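Local coordinates for protein Udp-n-acetylglucosamine pyrophosphorylase (PDB 4BQH) that probably catalyses the formation of UDP-N-acetylglucosamine and diphosphate from UTP and N-acetyl-alpha-D-glucosamine 1-phosphate, at residues Glu75-Asp80 with Phe352-Ile357; Cys309-Arg312 with Arg317-Val320. All coordinates share one frame; numbering follows the deposited sequence.

Contact 1 of 2, residues Glu75-Asp80 with Phe352-Ile357; sequences EPPAKD and FNCANI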
loop_
_atom_site.group_PDB
_atom_site.type_symbol
_atom_site.label_atom_id
_atom_site.label_comp_id
_atom_site.label_asym_id
_atom_site.label_seq_id
_atom_site.Cartn_x
_atom_site.Cartn_y
_atom_site.Cartn_z
ATOM N N GLU A 75 22.103 -11.473 -4.632
ATOM C CA GLU A 75 22.744 -11.574 -3.323
ATOM C C GLU A 75 21.795 -11.047 -2.256
ATOM O O GLU A 75 21.007 -10.133 -2.519
ATOM C CB GLU A 75 24.024 -10.745 -3.277
ATOM C CG GLU A 75 25.108 -11.223 -4.242
ATOM C CD GLU A 75 25.713 -12.563 -3.849
ATOM O OE1 GLU A 75 25.556 -12.999 -2.683
ATOM O OE2 GLU A 75 26.346 -13.201 -4.719
ATOM N N PRO A 76 21.884 -11.596 -1.039
ATOM C CA PRO A 76 21.068 -11.053 0.039
ATOM C C PRO A 76 21.627 -9.716 0.540
ATOM O O PRO A 76 22.811 -9.414 0.295
ATOM C CB PRO A 76 21.171 -12.131 1.138
ATOM C CG PRO A 76 22.424 -12.874 0.860
ATOM C CD PRO A 76 22.743 -12.720 -0.607
ATOM N N PRO A 77 20.793 -8.911 1.235
ATOM C CA PRO A 77 21.297 -7.765 1.971
ATOM C C PRO A 77 22.422 -8.232 2.901
ATOM O O PRO A 77 22.301 -9.288 3.534
ATOM C CB PRO A 77 20.076 -7.328 2.805
ATOM C CG PRO A 77 18.905 -7.742 1.969
ATOM C CD PRO A 77 19.322 -9.050 1.366
ATOM N N ALA A 78 23.509 -7.485 2.966
ATOM C CA ALA A 78 24.622 -7.902 3.815
ATOM C C ALA A 78 24.148 -7.996 5.266
ATOM O O ALA A 78 23.338 -7.177 5.719
ATOM C CB ALA A 78 25.782 -6.932 3.680
ATOM N N LYS A 79 24.637 -9.012 5.977
ATOM C CA LYS A 79 24.351 -9.170 7.400
ATOM C C LYS A 79 24.592 -7.837 8.102
ATOM O O LYS A 79 25.574 -7.153 7.812
ATOM C CB LYS A 79 25.245 -10.271 7.995
ATOM C CG LYS A 79 24.601 -11.028 9.149
ATOM C CD LYS A 79 25.146 -12.444 9.290
ATOM C CE LYS A 79 26.461 -12.479 10.053
ATOM N NZ LYS A 79 26.873 -13.877 10.368
ATOM N N ASP A 80 23.686 -7.462 9.004
ATOM C CA ASP A 80 23.798 -6.235 9.798
ATOM C C ASP A 80 23.873 -4.927 8.982
ATOM O O ASP A 80 24.294 -3.911 9.509
ATOM C CB ASP A 80 24.980 -6.314 10.804
ATOM C CG ASP A 80 24.770 -7.363 11.903
ATOM O OD1 ASP A 80 23.617 -7.665 12.265
ATOM O OD2 ASP A 80 25.781 -7.883 12.433
ATOM N N PHE A 352 18.449 -15.210 3.089
ATOM C CA PHE A 352 17.497 -14.319 2.402
ATOM C C PHE A 352 16.291 -14.169 3.297
ATOM O O PHE A 352 15.384 -14.992 3.273
ATOM C CB PHE A 352 17.084 -14.909 1.065
ATOM C CG PHE A 352 18.179 -14.901 0.029
ATOM C CD1 PHE A 352 18.333 -13.805 -0.823
ATOM C CD2 PHE A 352 19.037 -15.993 -0.111
ATOM C CE1 PHE A 352 19.330 -13.794 -1.797
ATOM C CE2 PHE A 352 20.042 -15.982 -1.081
ATOM C CZ PHE A 352 20.185 -14.885 -1.922
ATOM N N ASN A 353 16.294 -13.112 4.102
ATOM C CA ASN A 353 15.347 -13.018 5.211
ATOM C C ASN A 353 14.629 -11.667 5.269
ATOM O O ASN A 353 14.115 -11.273 6.308
ATOM C CB ASN A 353 16.097 -13.282 6.534
ATOM C CG ASN A 353 15.160 -13.699 7.659
ATOM O OD1 ASN A 353 14.158 -14.385 7.428
ATOM N ND2 ASN A 353 15.513 -13.324 8.883
ATOM N N CYS A 354 14.592 -10.952 4.145
ATOM C CA CYS A 354 13.839 -9.674 4.105
ATOM C C CYS A 354 12.652 -9.855 3.182
ATOM O O CYS A 354 12.748 -9.597 1.983
ATOM C CB CYS A 354 14.731 -8.520 3.634
ATOM S SG CYS A 354 16.080 -8.162 4.788
ATOM N N ALA A 355 11.551 -10.351 3.738
ATOM C CA ALA A 355 10.333 -10.595 2.937
ATOM C C ALA A 355 9.571 -9.309 2.604
ATOM O O ALA A 355 9.389 -8.425 3.450
ATOM C CB ALA A 355 9.420 -11.582 3.665
ATOM N N ASN A 356 9.114 -9.234 1.354
ATOM C CA ASN A 356 8.387 -8.099 0.843
ATOM C C ASN A 356 6.959 -8.032 1.408
ATOM O O ASN A 356 6.152 -8.903 1.124
ATOM C CB ASN A 356 8.357 -8.193 -0.693
ATOM C CG ASN A 356 7.610 -7.040 -1.321
ATOM O OD1 ASN A 356 7.577 -5.938 -0.767
ATOM N ND2 ASN A 356 7.002 -7.284 -2.473
ATOM N N ILE A 357 6.648 -6.990 2.187
ATOM C CA ILE A 357 5.271 -6.798 2.682
ATOM C C ILE A 357 4.537 -5.651 1.940
ATOM O O ILE A 357 3.489 -5.165 2.386
ATOM C CB ILE A 357 5.204 -6.641 4.223
ATOM C CG1 ILE A 357 5.962 -5.394 4.702
ATOM C CG2 ILE A 357 5.751 -7.903 4.908
ATOM C CD1 ILE A 357 5.462 -4.864 6.034
#
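Phe-352 turns its ring to Pro-76 through a first torsion that sets CG anti to its own carbonyl carbon (chi1 -70°), and a second near -90° stands the ring across the CA-CB-CG plane. Cys-354 takes much the same first torsion, which carries SG to Pro-77. The two prolines of the loop between strands 74-75 and 83-84 thus meet the side chains of two residues just ahead of strand 355-357, a loop packed on the lead-in to an edge of the mixed sheet. Over one face of the Phe-352 ring, toward its rim, Pro-76 CB makes a CH-pi contact 4.0 Å from the centroid and 19° off the normal. The pyrrolidine slants over the CE1-CZ side of the ring, its CD 3.6 Å from Phe-352 CZ. Here the main chain joins in: Pro-76 N lies 3.5 Å from Phe-352 CE1, and the carbonyl carbon of Glu-75 also rests near CE1, obliquely to the ring. One step along, Pro-77 CG touches Cys-354 SG at 4.0 Å. Val-320 and Val-322 of strand 320-324 also pack on Phe-352, while Ile-425 of strand 423-427 meets Pro-77. Glu-75 pairs with Arg-323 through the backbone. Between the two segments the chemistry is apolar, mainly dispersion with a CH-pi component, so shape and close packing join them, while polar ties of the loop run to other parts of the chain.

Contact 2 of 2, residues Cys309-Arg312 with Arg317-Val320; sequences CPKR and RVGV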
loop_
_atom_site.group_PDB
_atom_site.type_symbol
_atom_site.label_atom_id
_atom_site.label_comp_id
_atom_site.label_asym_id
_atom_site.label_seq_id
_atom_site.Cartn_x
_atom_site.Cartn_y
_atom_site.Cartn_z
ATOM N N CYS A 309 9.962 -7.996 6.455
ATOM C CA CYS A 309 9.853 -8.786 7.686
ATOM C C CYS A 309 10.677 -10.076 7.533
ATOM O O CYS A 309 10.800 -10.591 6.421
ATOM C CB CYS A 309 8.376 -9.174 7.913
ATOM S SG CYS A 309 7.347 -7.729 8.269
ATOM N N PRO A 310 11.198 -10.627 8.644
ATOM C CA PRO A 310 11.779 -11.967 8.550
ATOM C C PRO A 310 10.747 -12.978 7.998
ATOM O O PRO A 310 9.543 -12.850 8.267
ATOM C CB PRO A 310 12.126 -12.328 10.009
ATOM C CG PRO A 310 12.023 -11.057 10.794
ATOM C CD PRO A 310 11.157 -10.110 10.029
ATOM N N LYS A 311 11.194 -13.972 7.244
ATOM C CA LYS A 311 10.284 -15.028 6.782
ATOM C C LYS A 311 9.782 -15.856 7.964
ATOM O O LYS A 311 10.502 -16.035 8.938
ATOM C CB LYS A 311 10.948 -15.957 5.754
ATOM C CG LYS A 311 11.433 -15.217 4.505
ATOM C CD LYS A 311 11.136 -15.965 3.218
ATOM C CE LYS A 311 11.470 -17.443 3.268
ATOM N NZ LYS A 311 11.186 -18.182 2.010
ATOM N N ARG A 312 8.554 -16.355 7.856
ATOM C CA ARG A 312 7.974 -17.206 8.902
ATOM C C ARG A 312 8.643 -18.584 8.977
ATOM O O ARG A 312 8.701 -19.217 10.047
ATOM C CB ARG A 312 6.457 -17.313 8.705
ATOM C CG ARG A 312 5.706 -16.195 9.405
ATOM C CD ARG A 312 5.520 -16.544 10.882
ATOM N NE ARG A 312 5.638 -15.357 11.719
ATOM C CZ ARG A 312 4.603 -14.647 12.145
ATOM N NH1 ARG A 312 3.373 -15.036 11.832
ATOM N NH2 ARG A 312 4.803 -13.562 12.885
ATOM N N ARG A 317 5.664 -18.671 1.124
ATOM C CA ARG A 317 5.516 -18.233 -0.271
ATOM C C ARG A 317 5.417 -16.711 -0.357
ATOM O O ARG A 317 4.341 -16.168 -0.586
ATOM C CB ARG A 317 4.279 -18.864 -0.915
ATOM C CG ARG A 317 4.273 -20.390 -0.897
ATOM C CD ARG A 317 3.016 -20.900 -1.602
ATOM N NE ARG A 317 3.266 -21.357 -2.980
ATOM C CZ ARG A 317 3.560 -20.585 -4.036
ATOM N NH1 ARG A 317 3.673 -19.262 -3.935
ATOM N NH2 ARG A 317 3.761 -21.153 -5.219
ATOM N N VAL A 318 6.550 -16.030 -0.190
ATOM C CA VAL A 318 6.599 -14.576 -0.235
ATOM C C VAL A 318 7.873 -14.181 -1.005
ATOM O O VAL A 318 8.820 -14.958 -1.073
ATOM C CB VAL A 318 6.622 -13.999 1.195
ATOM C CG1 VAL A 318 7.854 -14.476 1.949
ATOM C CG2 VAL A 318 6.575 -12.474 1.190
ATOM N N GLY A 319 7.878 -13.001 -1.611
ATOM C CA GLY A 319 9.066 -12.561 -2.326
ATOM C C GLY A 319 10.079 -12.027 -1.327
ATOM O O GLY A 319 9.699 -11.587 -0.252
ATOM N N VAL A 320 11.370 -12.109 -1.664
ATOM C CA VAL A 320 12.426 -11.558 -0.793
ATOM C C VAL A 320 13.263 -10.548 -1.542
ATOM O O VAL A 320 13.423 -10.639 -2.774
ATOM C CB VAL A 320 13.357 -12.626 -0.176
ATOM C CG1 VAL A 320 12.552 -13.561 0.757
ATOM C CG2 VAL A 320 14.057 -13.424 -1.280
#
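Lys-311 reaches Val-318 and Val-320 across the connection between strands 304-309 and 320-324, so the contact is packing within one strand-to-strand link. Cys-309 ends the first strand and Pro-310 follows, extended. At Lys-311 the backbone N-H is taken by Asn-353 OD1, and the side chain runs toward the returning segment. With CG anti to the carbonyl carbon (chi1 -59°), a bend at chi2 (-138°) brings the CD methylene to both valines; a further bend at chi3 (-45°) redirects CE and NZ. That one carbon, Lys-311 CD, lies 3.7 Å from Val-320 CG1 and 3.8 Å from Val-318 CG1. The lysine chain runs past Val-318 in the opposite sense but stands roughly square to Val-320. Beyond CD, NZ is hydrogen-bonded to the carbonyl oxygen of Pro-314, with a weak second bond to that of Glu-316, both in the residues between the segments. Arg-312 leads away to a salt bridge with Asp-431. Lys-311 is therefore used at two levels: its aliphatic stem packs on the valine methyls, while its ammonium group ties to the peptide oxygens of its own loop. The cost of holding a charge beside apolar groups is probably eased by those carbonyls.

In the fold
Both contacts lie on the same side of the chain's centre, about 9 Å apart between centres, and contact 2 is nested in the long loop that contact 1 closes. Segment 352-357 joins them: Ala-355 N probably hydrogen-bonds to Cys-309 O at 2.8 Å, and Asn-356 N to Gly-319 O at 2.9 Å, so it runs between the two arms of contact 2. Contact 1, mostly buried, brings together parts of the chain over 270 residues apart through rings and sulfur. Contact 2 is local, only partly buried, and mixes methyl packing with a charged end. Strand 320-324 borders both.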